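Local structure of benzoylformate decarboxylase (Mycobacterium smegmatis, 4Q9D) at residues Gly497-Thr502 / Gly521-Val526; Val455-Arg460 / Leu525-Leu530. The protein belongs to the thiamine pyrophosphate-dependent enzymes, with two thiamine-binding-type domains flanking a central Rossmann-like domain, and carries a bound magnesium ion. All blocks are in the same frame, centred on the assembly; numbering follows the deposited sequence.

Contact 1. Residues Gly497-Thr502 / Gly521-Val526; sequences GCRTAT and GPTVLV
Arg499 and Thr523 face each other at the start of a parallel strand pair in which 499-502 and 523-526 run only 9° apart. The ladder opens poorly: the bond from Arg499 N to Pro522 O is weak, and a water that accepts from Arg499 N and donates to Pro522 O bridges the same pair. It then tightens, with Val524 N bonded to Arg499 O and Val526 N to Ala501 O, the latter at 2.9 Å. Val524 O is gripped twice, by Ala501 N and by the hydroxyl of Thr500, whose OG1 lies 2.8 Å from it. That second grip depends on chi1 of Thr500 (-168°), which turns OG1 away from its own backbone N and beside its carbonyl carbon. Packing is close where residues are buried, at Cys498 and along Pro522 to Val526: Cys498 SG rests against Pro522 CG at 3.7 Å, and Cys498 CB meets Val524 CG2 at 4.0 Å. Strand 499-502 is the solvent side, partly exposed at Arg499, Thr500 and Ala501 and exposed at Thr502. On the face of Arg499 and Ala501 the arginine chain bends at chi3 (75°) and crosses the Thr523 side chain at a slant, so that NH1 donates to Thr523 OG1 at 2.9 Å, the oxygen lying at the guanidinium edge and in its plane. Farther along, the methyl of Ala501 meets only the CD2 branch of Leu525, at 4.1 Å. Gly497 closes helix 489-495 with a Schellman motif and leads into the strand. Strand 499-502, outermost in the sheet within this chain, joins 523-528 through helix 506-518 as a beta-alpha-beta unit. That helix lies against Arg499, Ala501, Thr523 and Leu525, whereas helix 489-495 packs on Thr500, Val524 and Val526, with Ser490 OG hydrogen-bonded to the hydroxyls of Thr500 and Thr502.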
ATOM      1  N   GLY B 497      41.222   5.516   4.289  1.00 26.24           N
ATOM      2  CA  GLY B 497      41.936   5.425   5.556  1.00 25.44           C
ATOM      3  C   GLY B 497      42.334   4.032   6.030  1.00 32.93           C
ATOM      4  O   GLY B 497      42.856   3.880   7.138  1.00 28.26           O
ATOM      5  N   CYS B 498      42.093   3.009   5.216  1.00 24.72           N
ATOM      6  CA  CYS B 498      42.428   1.652   5.640  1.00 28.39           C
ATOM      7  C   CYS B 498      43.865   1.319   5.266  1.00 28.03           C
ATOM      8  O   CYS B 498      44.345   1.795   4.236  1.00 25.72           O
ATOM      9  CB  CYS B 498      41.512   0.645   4.947  1.00 24.28           C
ATOM     10  SG  CYS B 498      39.835   0.688   5.613  1.00 26.70           S
ATOM     11  N   ARG B 499      44.529   0.502   6.086  1.00 25.51           N
ATOM     12  CA  ARG B 499      45.769  -0.159   5.668  1.00 27.08           C
ATOM     13  C   ARG B 499      45.435  -1.019   4.460  1.00 28.49           C
ATOM     14  O   ARG B 499      44.306  -1.508   4.323  1.00 25.50           O
ATOM     15  CB  ARG B 499      46.288  -1.101   6.743  1.00 26.00           C
ATOM     16  CG  ARG B 499      46.808  -0.489   8.024  1.00 32.90           C
ATOM     17  CD  ARG B 499      47.351  -1.643   8.893  1.00 38.11           C
ATOM     18  NE  ARG B 499      48.638  -2.106   8.346  1.00 51.81           N
ATOM     19  CZ  ARG B 499      48.903  -3.290   7.770  1.00 54.28           C
ATOM     20  NH1 ARG B 499      47.992  -4.281   7.661  1.00 28.10           N
ATOM     21  NH2 ARG B 499      50.135  -3.491   7.315  1.00 50.23           N
ATOM     22  N   THR B 500      46.412  -1.261   3.603  1.00 27.38           N
ATOM     23  CA  THR B 500      46.123  -2.029   2.405  1.00 26.98           C
ATOM     24  C   THR B 500      47.381  -2.643   1.778  1.00 28.14           C
ATOM     25  O   THR B 500      48.466  -2.145   1.964  1.00 31.29           O
ATOM     26  CB  THR B 500      45.377  -1.149   1.366  1.00 27.60           C
ATOM     27  OG1 THR B 500      44.869  -1.985   0.323  1.00 31.82           O
ATOM     28  CG2 THR B 500      46.307  -0.133   0.768  1.00 27.12           C
ATOM     29  N   ALA B 501      47.212  -3.752   1.065  1.00 29.75           N
ATOM     30  CA  ALA B 501      48.256  -4.265   0.184  1.00 38.04           C
ATOM     31  C   ALA B 501      47.618  -5.026  -0.970  1.00 35.62           C
ATOM     32  O   ALA B 501      46.489  -5.526  -0.874  1.00 33.26           O
ATOM     33  CB  ALA B 501      49.270  -5.149   0.942  1.00 27.59           C
ATOM     34  N   THR B 502      48.332  -5.070  -2.086  1.00 42.75           N
ATOM     35  CA  THR B 502      47.934  -5.895  -3.213  1.00 37.48           C
ATOM     36  C   THR B 502      48.890  -7.090  -3.182  1.00 42.42           C
ATOM     37  O   THR B 502      50.097  -6.922  -3.315  1.00 37.00           O
ATOM     38  CB  THR B 502      48.061  -5.108  -4.529  1.00 45.84           C
ATOM     39  OG1 THR B 502      47.164  -3.986  -4.493  1.00 40.29           O
ATOM     40  CG2 THR B 502      47.768  -6.007  -5.763  1.00 37.80           C
ATOM     41  N   GLY B 521      43.379  -1.406  13.647  1.00 38.92           N
ATOM     42  CA  GLY B 521      42.608  -0.944  12.512  1.00 35.11           C
ATOM     43  C   GLY B 521      42.536  -1.930  11.367  1.00 32.85           C
ATOM     44  O   GLY B 521      43.299  -2.899  11.284  1.00 30.79           O
ATOM     45  N   PRO B 522      41.602  -1.674  10.458  1.00 30.82           N
ATOM     46  CA  PRO B 522      41.250  -2.612   9.393  1.00 24.92           C
ATOM     47  C   PRO B 522      42.284  -2.603   8.285  1.00 25.39           C
ATOM     48  O   PRO B 522      42.965  -1.603   8.048  1.00 25.69           O
ATOM     49  CB  PRO B 522      39.938  -2.019   8.847  1.00 20.50           C
ATOM     50  CG  PRO B 522      40.114  -0.542   9.064  1.00 25.03           C
ATOM     51  CD  PRO B 522      40.814  -0.430  10.405  1.00 22.82           C
ATOM     52  N   THR B 523      42.359  -3.710   7.565  1.00 22.80           N
ATOM     53  CA  THR B 523      43.204  -3.798   6.381  1.00 24.99           C
ATOM     54  C   THR B 523      42.365  -4.357   5.243  1.00 26.19           C
ATOM     55  O   THR B 523      41.540  -5.254   5.450  1.00 25.20           O
ATOM     56  CB  THR B 523      44.388  -4.783   6.619  1.00 25.73           C
ATOM     57  OG1 THR B 523      45.135  -4.363   7.760  1.00 24.44           O
ATOM     58  CG2 THR B 523      45.298  -4.865   5.396  1.00 24.13           C
ATOM     59  N   VAL B 524      42.582  -3.814   4.056  1.00 24.32           N
ATOM     60  CA  VAL B 524      42.019  -4.332   2.827  1.00 19.00           C
ATOM     61  C   VAL B 524      43.138  -5.018   2.014  1.00 25.01           C
ATOM     62  O   VAL B 524      44.073  -4.374   1.541  1.00 26.42           O
ATOM     63  CB  VAL B 524      41.360  -3.211   2.003  1.00 24.01           C
ATOM     64  CG1 VAL B 524      40.815  -3.756   0.667  1.00 17.00           C
ATOM     65  CG2 VAL B 524      40.232  -2.507   2.842  1.00 22.00           C
ATOM     66  N   LEU B 525      43.051  -6.335   1.883  1.00 25.09           N
ATOM     67  CA  LEU B 525      44.038  -7.087   1.113  1.00 28.26           C
ATOM     68  C   LEU B 525      43.393  -7.450  -0.214  1.00 22.99           C
ATOM     69  O   LEU B 525      42.373  -8.138  -0.258  1.00 23.53           O
ATOM     70  CB  LEU B 525      44.493  -8.345   1.869  1.00 25.77           C
ATOM     71  CG  LEU B 525      45.193  -8.090   3.211  1.00 27.19           C
ATOM     72  CD1 LEU B 525      45.539  -9.415   3.911  1.00 25.34           C
ATOM     73  CD2 LEU B 525      46.423  -7.206   3.068  1.00 24.73           C
ATOM     74  N   VAL B 526      43.969  -6.952  -1.291  1.00 24.87           N
ATOM     75  CA  VAL B 526      43.444  -7.212  -2.607  1.00 22.13           C
ATOM     76  C   VAL B 526      44.237  -8.377  -3.223  1.00 31.89           C
ATOM     77  O   VAL B 526      45.450  -8.281  -3.394  1.00 32.80           O
ATOM     78  CB  VAL B 526      43.502  -5.931  -3.474  1.00 25.24           C
ATOM     79  CG1 VAL B 526      42.811  -6.178  -4.803  1.00 24.89           C
ATOM     80  CG2 VAL B 526      42.811  -4.746  -2.722  1.00 19.33           C
TER
HETATM   81  O   HOH W   1      44.008   0.647   9.266  1.00 39.45           O

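Contact 2. Residues Val455-Arg460 / Leu525-Leu530; sequences VFVVLR and LVVPTL
Two neighbouring strands of the six-stranded parallel sheet in the C-terminal thiamine pyrophosphate-binding domain, an alpha/beta fold, meet where Val457 pairs with Leu525 and Arg460 with Pro528. The ladder is regular, with Leu525 N bonded to Phe456 O, Val458 N to Leu525 O and Val527 N to Val458 O. The first of these, 2.8 Å from Leu525 N to Phe456 O, meets the carbonyl almost head-on, with a C=O...N angle of 176°. Toward the C-terminal ends the geometry changes: Arg460 N reaches Val527 O from above the carbonyl plane, and Thr529 N sits still farther out of the plane of Arg460 O. The strand axes are 27° apart, and the last bond carries the pairing past Pro528, whose ring nitrogen has no hydrogen to give.

On the face that holds Val457, Leu525 and Val527, branched tips meet across the strands. Val455 CG1 touches Leu525 CD1 at 4.1 Å, and Val457 CG1 comes equally close to Val527 CG2. Helices 506-518 and 357-367 cover this side, Leu513 packing on Leu525 and Val360 on Val527. Leu459 belongs to the same face, and its side chain lies about 6 Å from the bound magnesium ion.

Over the other face, Arg460 lays its CB against Val526 CG1 at 3.9 Å. Its CG extends opposite the backbone N (chi1 171°), and the chain then bends at chi2 to lead the guanidinium off the pair. NH1 forms a salt bridge with the magnesium ligand Asp434, which ties this strand end to the metal site, while NH2 donates to the carbonyl oxygen of Leu484. At the exit from the sheet, the methyl CG2 of Thr529 lies 4.2 Å from Leu459 CB.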
ATOM      1  N   VAL B 455      39.722  -7.609   8.767  1.00 24.24           N
ATOM      2  CA  VAL B 455      40.578  -7.864   7.617  1.00 25.59           C
ATOM      3  C   VAL B 455      39.670  -8.171   6.445  1.00 25.22           C
ATOM      4  O   VAL B 455      38.998  -9.204   6.430  1.00 24.22           O
ATOM      5  CB  VAL B 455      41.533  -9.069   7.862  1.00 25.10           C
ATOM      6  CG1 VAL B 455      42.427  -9.267   6.652  1.00 24.59           C
ATOM      7  CG2 VAL B 455      42.367  -8.847   9.137  1.00 27.32           C
ATOM      8  N   PHE B 456      39.617  -7.257   5.484  1.00 24.42           N
ATOM      9  CA  PHE B 456      38.795  -7.441   4.290  1.00 23.12           C
ATOM     10  C   PHE B 456      39.691  -8.116   3.248  1.00 25.23           C
ATOM     11  O   PHE B 456      40.686  -7.530   2.807  1.00 25.79           O
ATOM     12  CB  PHE B 456      38.323  -6.071   3.730  1.00 19.68           C
ATOM     13  CG  PHE B 456      37.421  -5.291   4.672  1.00 21.64           C
ATOM     14  CD1 PHE B 456      36.061  -5.589   4.774  1.00 19.49           C
ATOM     15  CD2 PHE B 456      37.935  -4.273   5.456  1.00 20.03           C
ATOM     16  CE1 PHE B 456      35.214  -4.862   5.641  1.00 20.38           C
ATOM     17  CE2 PHE B 456      37.096  -3.533   6.337  1.00 23.81           C
ATOM     18  CZ  PHE B 456      35.740  -3.847   6.431  1.00 20.79           C
ATOM     19  N   VAL B 457      39.347  -9.331   2.854  1.00 21.59           N
ATOM     20  CA  VAL B 457      40.103 -10.028   1.834  1.00 23.12           C
ATOM     21  C   VAL B 457      39.290  -9.993   0.558  1.00 18.71           C
ATOM     22  O   VAL B 457      38.251 -10.644   0.441  1.00 20.85           O
ATOM     23  CB  VAL B 457      40.359 -11.482   2.220  1.00 23.77           C
ATOM     24  CG1 VAL B 457      41.080 -12.221   1.065  1.00 24.56           C
ATOM     25  CG2 VAL B 457      41.131 -11.554   3.500  1.00 16.47           C
ATOM     26  N   VAL B 458      39.758  -9.210  -0.399  1.00 21.38           N
ATOM     27  CA  VAL B 458      38.995  -8.961  -1.614  1.00 21.29           C
ATOM     28  C   VAL B 458      39.533  -9.781  -2.782  1.00 24.70           C
ATOM     29  O   VAL B 458      40.685  -9.646  -3.174  1.00 24.28           O
ATOM     30  CB  VAL B 458      39.020  -7.446  -1.968  1.00 25.61           C
ATOM     31  CG1 VAL B 458      38.338  -7.196  -3.297  1.00 18.23           C
ATOM     32  CG2 VAL B 458      38.354  -6.622  -0.844  1.00 19.19           C
ATOM     33  N   LEU B 459      38.680 -10.623  -3.343  1.00 24.41           N
ATOM     34  CA  LEU B 459      39.081 -11.487  -4.446  1.00 30.63           C
ATOM     35  C   LEU B 459      38.851 -10.804  -5.785  1.00 26.62           C
ATOM     36  O   LEU B 459      37.724 -10.725  -6.292  1.00 28.49           O
ATOM     37  CB  LEU B 459      38.340 -12.832  -4.360  1.00 26.02           C
ATOM     38  CG  LEU B 459      38.698 -13.755  -3.181  1.00 33.63           C
ATOM     39  CD1 LEU B 459      38.164 -13.258  -1.880  1.00 33.33           C
ATOM     40  CD2 LEU B 459      38.137 -15.153  -3.453  1.00 45.21           C
ATOM     41  N   ARG B 460      39.941 -10.297  -6.343  1.00 26.60           N
ATOM     42  CA  ARG B 460      39.902  -9.487  -7.542  1.00 29.38           C
ATOM     43  C   ARG B 460      40.135 -10.352  -8.803  1.00 31.04           C
ATOM     44  O   ARG B 460      41.272 -10.630  -9.180  1.00 26.51           O
ATOM     45  CB  ARG B 460      40.951  -8.361  -7.427  1.00 26.40           C
ATOM     46  CG  ARG B 460      41.189  -7.520  -8.739  1.00 23.98           C
ATOM     47  CD  ARG B 460      40.160  -6.416  -8.882  1.00 32.76           C
ATOM     48  NE  ARG B 460      40.393  -5.570 -10.052  1.00 26.90           N
ATOM     49  CZ  ARG B 460      39.472  -5.296 -10.961  1.00 33.39           C
ATOM     50  NH1 ARG B 460      38.240  -5.797 -10.820  1.00 29.37           N
ATOM     51  NH2 ARG B 460      39.783  -4.526 -12.005  1.00 23.57           N
ATOM     52  N   LEU B 525      43.051  -6.335   1.883  1.00 25.09           N
ATOM     53  CA  LEU B 525      44.038  -7.087   1.113  1.00 28.26           C
ATOM     54  C   LEU B 525      43.393  -7.450  -0.214  1.00 22.99           C
ATOM     55  O   LEU B 525      42.373  -8.138  -0.258  1.00 23.53           O
ATOM     56  CB  LEU B 525      44.493  -8.345   1.869  1.00 25.77           C
ATOM     57  CG  LEU B 525      45.193  -8.090   3.211  1.00 27.19           C
ATOM     58  CD1 LEU B 525      45.539  -9.415   3.911  1.00 25.34           C
ATOM     59  CD2 LEU B 525      46.423  -7.206   3.068  1.00 24.73           C
ATOM     60  N   VAL B 526      43.969  -6.952  -1.291  1.00 24.87           N
ATOM     61  CA  VAL B 526      43.444  -7.212  -2.607  1.00 22.13           C
ATOM     62  C   VAL B 526      44.237  -8.377  -3.223  1.00 31.89           C
ATOM     63  O   VAL B 526      45.450  -8.281  -3.394  1.00 32.80           O
ATOM     64  CB  VAL B 526      43.502  -5.931  -3.474  1.00 25.24           C
ATOM     65  CG1 VAL B 526      42.811  -6.178  -4.803  1.00 24.89           C
ATOM     66  CG2 VAL B 526      42.811  -4.746  -2.722  1.00 19.33           C
ATOM     67  N   VAL B 527      43.545  -9.476  -3.526  1.00 29.79           N
ATOM     68  CA  VAL B 527      44.178 -10.691  -3.998  1.00 24.63           C
ATOM     69  C   VAL B 527      43.757 -10.995  -5.439  1.00 28.74           C
ATOM     70  O   VAL B 527      42.613 -11.361  -5.706  1.00 27.83           O
ATOM     71  CB  VAL B 527      43.830 -11.885  -3.103  1.00 29.86           C
ATOM     72  CG1 VAL B 527      44.578 -13.142  -3.581  1.00 33.30           C
ATOM     73  CG2 VAL B 527      44.161 -11.587  -1.620  1.00 28.28           C
ATOM     74  N   PRO B 528      44.686 -10.843  -6.393  1.00 24.37           N
ATOM     75  CA  PRO B 528      44.274 -11.139  -7.772  1.00 23.80           C
ATOM     76  C   PRO B 528      43.996 -12.628  -7.935  1.00 31.40           C
ATOM     77  O   PRO B 528      44.823 -13.454  -7.561  1.00 27.56           O
ATOM     78  CB  PRO B 528      45.485 -10.699  -8.615  1.00 25.35           C
ATOM     79  CG  PRO B 528      46.290  -9.782  -7.700  1.00 28.85           C
ATOM     80  CD  PRO B 528      46.044 -10.280  -6.298  1.00 29.30           C
ATOM     81  N   THR B 529      42.837 -12.982  -8.466  1.00 27.50           N
ATOM     82  CA  THR B 529      42.480 -14.392  -8.550  1.00 28.18           C
ATOM     83  C   THR B 529      42.009 -14.687  -9.967  1.00 31.33           C
ATOM     84  O   THR B 529      41.774 -13.771 -10.752  1.00 34.06           O
ATOM     85  CB  THR B 529      41.348 -14.760  -7.568  1.00 34.43           C
ATOM     86  OG1 THR B 529      40.194 -13.991  -7.903  1.00 34.44           O
ATOM     87  CG2 THR B 529      41.750 -14.452  -6.110  1.00 28.70           C
ATOM     88  N   LEU B 530      41.848 -15.961 -10.286  1.00 30.17           N
ATOM     89  CA  LEU B 530      41.424 -16.363 -11.626  1.00 35.84           C
ATOM     90  C   LEU B 530      39.912 -16.312 -11.791  1.00 37.97           C
ATOM     91  O   LEU B 530      39.180 -16.656 -10.863  1.00 45.78           O
ATOM     92  CB  LEU B 530      41.917 -17.783 -11.930  1.00 35.84           C
ATOM     93  CG  LEU B 530      43.428 -17.962 -11.737  1.00 34.79           C
ATOM     94  CD1 LEU B 530      43.751 -19.441 -11.624  1.00 42.38           C
ATOM     95  CD2 LEU B 530      44.205 -17.331 -12.873  1.00 34.79           C
TER

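Contacts 1 and 2 lie on opposite edges of strand 523-528 and share Leu525 and Val526, their centres about 10 Å apart. Across the sheet the order is 454-460, 523-528, 499-502, whereas along the chain 454-460 comes first and 523-528 last. The final strand thus inserts between two earlier ones. Thr523 O probably accepts a hydrogen bond from Phe456 N, 2.8 Å away, and Val524 CG2 packs on Phe456 CD2 at 3.9 Å, making the two contacts continuous. Helix 489-495 packs on one face of all three strands. Contact 2 reaches inward toward the magnesium site, while contact 1 completes the sheet at its outermost strand within this chain.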